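Local coordinates for protein beta-N-acetylglucosaminidase Nag2 (Vibrio harveyi, PDB 6EZR) that probably hydrolyses terminal non-reducing N-acetyl-D-hexosamine residues of N-acetyl-beta-D-hexosaminides, as a family 20 glycoside hydrolase, at residues 25-30 against 76-81; 35-40 against 100-105; 513-518 against 568-573. One frame throughout, in Å; residues are numbered along the deposited sequence.

In the fold
Contacts 1 and 2 belong to one mixed beta sheet near the N-terminus, their centres about 12 Å apart; contact 3 lies on the other side of the chain's centre, about 60 Å from contact 1 and 57 Å from contact 2, centre to centre. Both sheet contacts are antiparallel strand pairs, partly buried, and they meet through Phe26, Tyr79, Trp37, Leu39 and Ile102. Contact 1 adds a histidine pair at an outermost strand, whereas contact 2 adds aliphatic packing and a water bridge. Contact 3, a surface contact of the catalytic domain, trades regular backbone pairing for one arginine bond onto a helix end and a small apolar patch.

Contact 1: 25-30 against 76-81; sequences TFHNLS and NHHYYC
Asn76 meets the other segment at Asn28, its backbone N giving a weak bond, 2.9 Å long, to Asn28 O just before the regular strand pairing begins. His77 answers with its carbonyl: Asn28 N donates to His77 O at 3.1 Å. In the side chain of Asn28, OD1 accepts from Ser30 N in an Asx turn, while ND2 bonds Leu73 O of strand 72-73, shortly before strand 78-85.

His78 faces His27 in a non-hydrogen-bonded antiparallel pair. The two ND1 atoms, His27 ND1 and His78 ND1, lie 3.2 Å apart in a hydrogen bond whose donor may be either. His78 ND1 sits at the edge of the His27 ring and in its plane, and the rings meet rim to rim with planes at 86°. Both side chains leave the same face of the sheet, and similar first torsions (chi1 -45° in His27, -41° in His78) help to bring the two ND1 atoms together. His27 NE2 is bonded to Asp9 OD2.

Tyr79 supplies the two nearly straight backbone bonds of the contact, Tyr79 N to Phe26 O and Phe26 N to Tyr79 O, both 2.8 Å. On this opposite face Phe26 CB comes to the ring edge of Tyr79, 4.3 Å from CD2, while Tyr79 OH bonds Asn54 O.

Tyr80 returns to the histidine face, where Thr25 OG1 lies in the plane of its ring, 3.7 Å from Tyr80 CD1.

The ND1-to-ND1 bond needs one ring to carry a proton on ND1 and the other to leave that nitrogen bare. The carboxylate of Asp9 at the far nitrogen of His27 would probably favour a proton on NE2, which bears on which ND1 is left to accept.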
# COMPACT_ATOMS: atom_id res chain seq x y z
N THR A 25 17.31 17.28 23.60
CA THR A 25 17.43 18.66 24.10
C THR A 25 16.41 19.57 23.43
O THR A 25 16.39 19.69 22.22
CB THR A 25 18.84 19.24 23.87
OG1 THR A 25 19.83 18.26 24.20
CG2 THR A 25 19.07 20.46 24.74
N PHE A 26 15.55 20.20 24.24
CA PHE A 26 14.63 21.24 23.77
C PHE A 26 15.15 22.63 24.17
O PHE A 26 15.47 22.87 25.35
CB PHE A 26 13.23 21.03 24.33
CG PHE A 26 12.26 22.11 23.95
CD1 PHE A 26 11.63 22.10 22.72
CD2 PHE A 26 12.01 23.17 24.82
CE1 PHE A 26 10.75 23.11 22.36
CE2 PHE A 26 11.14 24.19 24.46
CZ PHE A 26 10.51 24.16 23.23
N HIS A 27 15.19 23.53 23.19
CA HIS A 27 15.77 24.87 23.34
C HIS A 27 14.70 25.96 23.26
O HIS A 27 14.06 26.13 22.22
CB HIS A 27 16.81 25.15 22.23
CG HIS A 27 17.77 24.04 21.97
ND1 HIS A 27 18.74 23.66 22.86
CD2 HIS A 27 17.93 23.25 20.88
CE1 HIS A 27 19.45 22.68 22.35
NE2 HIS A 27 18.98 22.40 21.15
N ASN A 28 14.51 26.69 24.36
CA ASN A 28 13.73 27.92 24.33
C ASN A 28 14.63 29.06 23.84
O ASN A 28 15.42 29.61 24.61
CB ASN A 28 13.16 28.25 25.72
CG ASN A 28 12.26 29.48 25.71
OD1 ASN A 28 11.97 30.06 24.66
ND2 ASN A 28 11.79 29.87 26.89
N LEU A 29 14.50 29.38 22.56
CA LEU A 29 15.28 30.46 21.96
C LEU A 29 14.50 31.77 21.83
O LEU A 29 15.00 32.73 21.26
CB LEU A 29 15.84 30.02 20.60
CG LEU A 29 16.57 28.67 20.58
CD1 LEU A 29 17.07 28.34 19.18
CD2 LEU A 29 17.73 28.65 21.57
N SER A 30 13.27 31.81 22.36
CA SER A 30 12.50 33.05 22.47
C SER A 30 13.05 33.93 23.59
O SER A 30 13.83 33.47 24.44
CB SER A 30 11.01 32.76 22.71
OG SER A 30 10.75 32.41 24.06
N ASN A 76 16.29 31.44 26.63
CA ASN A 76 17.65 30.95 26.33
C ASN A 76 18.08 29.66 27.04
O ASN A 76 19.22 29.22 26.87
CB ASN A 76 18.70 32.05 26.57
CG ASN A 76 18.40 33.33 25.82
OD1 ASN A 76 17.77 33.31 24.76
ND2 ASN A 76 18.85 34.46 26.35
N HIS A 77 17.18 29.04 27.79
CA HIS A 77 17.51 27.85 28.58
C HIS A 77 17.12 26.57 27.82
O HIS A 77 16.38 26.59 26.83
CB HIS A 77 16.85 27.90 29.96
CG HIS A 77 17.57 28.78 30.94
ND1 HIS A 77 18.06 30.03 30.61
CD2 HIS A 77 17.86 28.60 32.25
CE1 HIS A 77 18.63 30.57 31.67
NE2 HIS A 77 18.53 29.73 32.68
N HIS A 78 17.65 25.46 28.32
CA HIS A 78 17.55 24.15 27.68
C HIS A 78 16.89 23.14 28.62
O HIS A 78 17.17 23.14 29.83
CB HIS A 78 18.95 23.68 27.27
CG HIS A 78 19.82 24.76 26.70
ND1 HIS A 78 19.65 25.27 25.43
CD2 HIS A 78 20.87 25.43 27.23
CE1 HIS A 78 20.55 26.19 25.20
NE2 HIS A 78 21.31 26.32 26.27
N TYR A 79 16.01 22.31 28.07
CA TYR A 79 15.43 21.16 28.80
C TYR A 79 15.98 19.85 28.20
O TYR A 79 15.83 19.61 27.00
CB TYR A 79 13.90 21.19 28.74
CG TYR A 79 13.21 19.88 29.09
CD1 TYR A 79 12.90 19.54 30.41
CD2 TYR A 79 12.85 18.98 28.09
CE1 TYR A 79 12.27 18.34 30.72
CE2 TYR A 79 12.22 17.79 28.38
CZ TYR A 79 11.93 17.47 29.69
OH TYR A 79 11.30 16.27 29.94
N TYR A 80 16.60 19.03 29.05
CA TYR A 80 17.22 17.77 28.63
C TYR A 80 16.44 16.55 29.15
O TYR A 80 16.09 16.49 30.33
CB TYR A 80 18.68 17.72 29.10
CG TYR A 80 19.46 16.49 28.68
CD1 TYR A 80 19.87 16.28 27.34
CD2 TYR A 80 19.83 15.53 29.63
CE1 TYR A 80 20.60 15.15 26.98
CE2 TYR A 80 20.55 14.40 29.28
CZ TYR A 80 20.92 14.21 27.97
OH TYR A 80 21.64 13.06 27.69
N CYS A 81 16.17 15.60 28.26
CA CYS A 81 15.57 14.31 28.64
C CYS A 81 16.16 13.13 27.85
O CYS A 81 16.33 13.21 26.63
CB CYS A 81 14.06 14.34 28.43
SG CYS A 81 13.20 12.88 29.03

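Contact 2: 35-40 against 100-105; sequences NSWGLT and AMIDFV
Leu39 packs against Ile102 in a non-hydrogen-bonded antiparallel pair, and Ile102 is the side chain to follow. Its CB stands 3.5 Å from Gly38 O, against the carbonyl that accepts from Asp103 N. CG2 rises from the sheet on the Leu39 face: Ile102 CG2 is 3.6 Å from Gly38 O, then touches Leu39 CD1 at 3.8 Å and Trp37 CE3 at 4.2 Å. The same methyl reaches the ring of Phe26. CG1, set between the backbone N and the carbonyl carbon (chi1 51°), leads CD1 away from strand 38-42, leaving CG2 to do the touching.

Backbone bonds fix this register on both sides, Gly38 with Asp103 and Thr40 with Met101, each pair exchanging two. Thr40 and Met101 lie side by side on the other face, Thr40 CB 4.0 Å from Met101 CG. At the far end Val105 N donates to Asn35 O, and a water accepts from Asn35 N and ND2 and donates to Val105 O.

Strand 99-105 lies between strand 38-42 and strand 110-117. On the Ile102 face, Leu39 reaches Leu24 and Phe26 of strand 19-28 and Val8 of strand 6-16, and Ile102 reaches Tyr6; Trp37 meets the rings of Phe26 and Tyr79.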
# COMPACT_ATOMS: atom_id res chain seq x y z
N ASN A 35 5.87 29.03 30.23
CA ASN A 35 5.16 28.64 31.46
C ASN A 35 4.11 27.58 31.15
O ASN A 35 3.40 27.68 30.15
CB ASN A 35 4.47 29.86 32.10
CG ASN A 35 5.46 30.93 32.52
OD1 ASN A 35 5.96 30.93 33.65
ND2 ASN A 35 5.75 31.87 31.62
N SER A 36 4.02 26.58 32.03
CA SER A 36 3.07 25.46 31.91
C SER A 36 3.11 24.86 30.50
O SER A 36 2.09 24.72 29.82
CB SER A 36 1.65 25.89 32.32
OG SER A 36 1.54 25.91 33.73
N TRP A 37 4.32 24.49 30.10
CA TRP A 37 4.60 24.09 28.73
C TRP A 37 4.76 22.57 28.64
O TRP A 37 5.12 21.92 29.62
CB TRP A 37 5.85 24.81 28.19
CG TRP A 37 7.12 24.33 28.80
CD1 TRP A 37 7.64 24.69 30.00
CD2 TRP A 37 8.01 23.36 28.24
NE1 TRP A 37 8.81 24.02 30.23
CE2 TRP A 37 9.07 23.20 29.17
CE3 TRP A 37 8.03 22.62 27.05
CZ2 TRP A 37 10.13 22.32 28.94
CZ3 TRP A 37 9.09 21.75 26.82
CH2 TRP A 37 10.13 21.61 27.77
N GLY A 38 4.50 22.03 27.45
CA GLY A 38 4.67 20.61 27.18
C GLY A 38 5.10 20.34 25.75
O GLY A 38 4.69 21.05 24.84
N LEU A 39 5.91 19.31 25.56
CA LEU A 39 6.44 18.96 24.26
C LEU A 39 5.66 17.81 23.66
O LEU A 39 5.50 16.77 24.30
CB LEU A 39 7.92 18.59 24.38
CG LEU A 39 8.70 18.41 23.07
CD1 LEU A 39 8.63 19.62 22.15
CD2 LEU A 39 10.15 18.08 23.41
N THR A 40 5.17 18.01 22.44
CA THR A 40 4.47 16.99 21.69
C THR A 40 5.23 16.75 20.39
O THR A 40 5.67 17.69 19.75
CB THR A 40 3.01 17.42 21.41
OG1 THR A 40 2.23 17.26 22.59
CG2 THR A 40 2.39 16.59 20.31
N ALA A 100 7.32 18.27 15.59
CA ALA A 100 7.21 18.66 16.99
C ALA A 100 6.49 20.00 17.17
O ALA A 100 6.48 20.84 16.26
CB ALA A 100 8.58 18.70 17.64
N MET A 101 5.91 20.17 18.36
CA MET A 101 5.18 21.38 18.72
C MET A 101 5.12 21.52 20.24
O MET A 101 5.35 20.55 20.97
CB MET A 101 3.77 21.36 18.12
CG MET A 101 2.86 20.24 18.61
SD MET A 101 1.12 20.75 18.60
CE MET A 101 1.07 21.77 20.07
N ILE A 102 4.82 22.72 20.73
CA ILE A 102 4.63 22.93 22.17
C ILE A 102 3.28 23.53 22.50
O ILE A 102 2.71 24.28 21.71
CB ILE A 102 5.76 23.76 22.84
CG1 ILE A 102 6.02 25.07 22.10
CG2 ILE A 102 7.04 22.93 22.94
CD1 ILE A 102 6.72 26.11 22.96
N ASP A 103 2.77 23.15 23.67
CA ASP A 103 1.57 23.71 24.27
C ASP A 103 2.05 24.48 25.49
O ASP A 103 2.87 23.98 26.24
CB ASP A 103 0.62 22.60 24.69
CG ASP A 103 -0.08 21.95 23.51
OD1 ASP A 103 -0.95 22.61 22.90
OD2 ASP A 103 0.23 20.79 23.19
N PHE A 104 1.53 25.69 25.67
CA PHE A 104 1.96 26.55 26.78
C PHE A 104 0.93 27.63 27.09
O PHE A 104 -0.05 27.82 26.37
CB PHE A 104 3.35 27.15 26.51
CG PHE A 104 3.44 28.03 25.29
CD1 PHE A 104 3.48 27.48 24.01
CD2 PHE A 104 3.52 29.42 25.42
CE1 PHE A 104 3.58 28.30 22.88
CE2 PHE A 104 3.62 30.24 24.30
CZ PHE A 104 3.65 29.67 23.03
N VAL A 105 1.16 28.33 28.21
CA VAL A 105 0.24 29.32 28.76
C VAL A 105 0.95 30.66 28.93
O VAL A 105 1.90 30.75 29.70
CB VAL A 105 -0.29 28.81 30.13
CG1 VAL A 105 -0.99 29.91 30.92
CG2 VAL A 105 -1.23 27.64 29.91
O HOH W 1 4.70 30.99 28.80

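Contact 3: 513-518 against 568-573; sequences NCARQG and DPIRKR
Arg573 and Ala515 make the single hydrogen bond between the two segments: Arg573 NH1 donates to Ala515 O over 2.9 Å, with an N-H...O angle of 139°. The approach is not flat. The donor is tilted 23° from the carbonyl plane, and the oxygen lies 19° out of the guanidinium plane. Ala515 O also accepts from Gly518 N at 3.1 Å, and the two donors come from opposite faces of the carbonyl plane, so this one oxygen serves both the helix end and the arginine.

The second kind of contact is the lay of the guanidinium on backbone. Gly518 CA lies over one face of the Arg573 guanidinium, offset toward its rim, with Arg573 NH1 3.6 Å from that carbon. The aliphatic part runs beside the same turn, Arg573 CD coming within 3.5 Å of Gly518 O. A bend at chi2 swings the guanidinium over to Ala515 O and Gly518 CA.

Apolar packing supplies the rest. Ile570 CD1 touches Ala515 CB at 3.7 Å. It also meets the aliphatic base of Arg516, though that side chain is modelled in two conformers and this contact, seen in one of them, is less certain. Next to this patch, Arg573 CB meets Ala515 CB at 4.0 Å.

On the partner side, Asp568 OD1 accepts from Ile570 N, an Asx turn that leads into the short 3-10 segment 569-572. Gly518, with positive phi, ends helix 508-517 in a Schellman motif. The contact therefore joins a capped helix C-terminus to the turn just before strand 574-581, and the backbone bonding of Arg573 with Val521 continues it into two neighbouring parallel strands, 521-523 and 574-581, of the catalytic TIM barrel.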
# COMPACT_ATOMS: atom_id res chain seq x y z
N ASN A 513 2.96 -24.02 2.55
CA ASN A 513 2.36 -24.71 3.68
C ASN A 513 0.88 -24.46 3.78
O ASN A 513 0.09 -25.39 3.96
CB ASN A 513 3.00 -24.30 5.00
CG ASN A 513 3.77 -25.42 5.64
OD1 ASN A 513 4.86 -25.77 5.18
ND2 ASN A 513 3.20 -26.03 6.67
N CYS A 514 0.52 -23.19 3.69
CA CYS A 514 -0.88 -22.77 3.73
C CYS A 514 -1.66 -23.35 2.54
O CYS A 514 -2.76 -23.87 2.71
CB CYS A 514 -0.94 -21.25 3.79
SG CYS A 514 -2.58 -20.53 3.71
N ALA A 515 -1.07 -23.28 1.35
CA ALA A 515 -1.67 -23.88 0.15
C ALA A 515 -1.97 -25.39 0.30
O ALA A 515 -3.05 -25.84 -0.07
CB ALA A 515 -0.77 -23.65 -1.05
N ARG A 516 -1.04 -26.14 0.88
CA ARG A 516 -1.22 -27.58 1.05
C ARG A 516 -2.28 -27.97 2.10
O ARG A 516 -2.76 -29.11 2.08
CB ARG A 516 0.12 -28.26 1.31
CG ARG A 516 1.02 -28.29 0.08
CD ARG A 516 2.28 -29.11 0.29
NE ARG A 516 3.06 -28.62 1.42
CZ ARG A 516 4.19 -27.93 1.31
NH1 ARG A 516 4.71 -27.65 0.11
NH2 ARG A 516 4.81 -27.52 2.40
N GLN A 517 -2.65 -27.05 3.00
CA GLN A 517 -3.79 -27.27 3.91
C GLN A 517 -5.15 -27.14 3.21
O GLN A 517 -6.17 -27.57 3.74
CB GLN A 517 -3.77 -26.33 5.13
CG GLN A 517 -2.53 -26.39 6.03
CD GLN A 517 -2.10 -27.80 6.43
OE1 GLN A 517 -2.93 -28.69 6.63
NE2 GLN A 517 -0.79 -28.00 6.57
N GLY A 518 -5.16 -26.54 2.02
CA GLY A 518 -6.37 -26.39 1.21
C GLY A 518 -6.73 -24.97 0.82
O GLY A 518 -7.57 -24.77 -0.05
N ASP A 568 3.19 -28.89 -11.13
CA ASP A 568 2.91 -29.25 -9.74
C ASP A 568 1.43 -28.96 -9.41
O ASP A 568 0.94 -27.87 -9.71
CB ASP A 568 3.82 -28.45 -8.80
CG ASP A 568 3.90 -29.06 -7.40
OD1 ASP A 568 2.86 -29.24 -6.74
OD2 ASP A 568 5.03 -29.34 -6.95
N PRO A 569 0.73 -29.94 -8.80
CA PRO A 569 -0.68 -29.71 -8.44
C PRO A 569 -0.93 -28.56 -7.45
O PRO A 569 -2.04 -28.02 -7.43
CB PRO A 569 -1.10 -31.05 -7.81
CG PRO A 569 0.17 -31.67 -7.35
CD PRO A 569 1.16 -31.30 -8.41
N ILE A 570 0.08 -28.20 -6.64
CA ILE A 570 -0.05 -27.11 -5.67
C ILE A 570 -0.23 -25.73 -6.30
O ILE A 570 -0.75 -24.82 -5.65
CB ILE A 570 1.15 -27.08 -4.68
CG1 ILE A 570 0.66 -26.55 -3.31
CG2 ILE A 570 2.36 -26.33 -5.27
CD1 ILE A 570 1.73 -25.96 -2.43
N ARG A 571 0.22 -25.57 -7.54
CA ARG A 571 0.08 -24.30 -8.26
C ARG A 571 -1.36 -23.93 -8.60
O ARG A 571 -1.64 -22.76 -8.90
CB ARG A 571 0.95 -24.26 -9.52
CG ARG A 571 2.27 -23.56 -9.28
CD ARG A 571 2.65 -22.62 -10.41
NE ARG A 571 4.08 -22.32 -10.36
CZ ARG A 571 5.04 -23.21 -10.62
NH1 ARG A 571 6.31 -22.84 -10.52
NH2 ARG A 571 4.76 -24.46 -10.98
N LYS A 572 -2.26 -24.91 -8.55
CA LYS A 572 -3.70 -24.64 -8.67
C LYS A 572 -4.21 -23.77 -7.53
O LYS A 572 -5.20 -23.05 -7.71
CB LYS A 572 -4.49 -25.95 -8.72
CG LYS A 572 -4.46 -26.65 -10.08
CD LYS A 572 -5.65 -27.59 -10.28
CE LYS A 572 -5.47 -28.91 -9.54
NZ LYS A 572 -6.77 -29.60 -9.33
N ARG A 573 -3.55 -23.84 -6.37
CA ARG A 573 -3.89 -23.04 -5.18
C ARG A 573 -3.20 -21.67 -5.09
O ARG A 573 -3.63 -20.83 -4.30
CB ARG A 573 -3.59 -23.84 -3.91
CG ARG A 573 -4.32 -25.17 -3.81
CD ARG A 573 -5.52 -25.14 -2.89
NE ARG A 573 -6.23 -26.42 -2.94
CZ ARG A 573 -5.82 -27.56 -2.37
NH1 ARG A 573 -4.69 -27.63 -1.67
NH2 ARG A 573 -6.57 -28.66 -2.51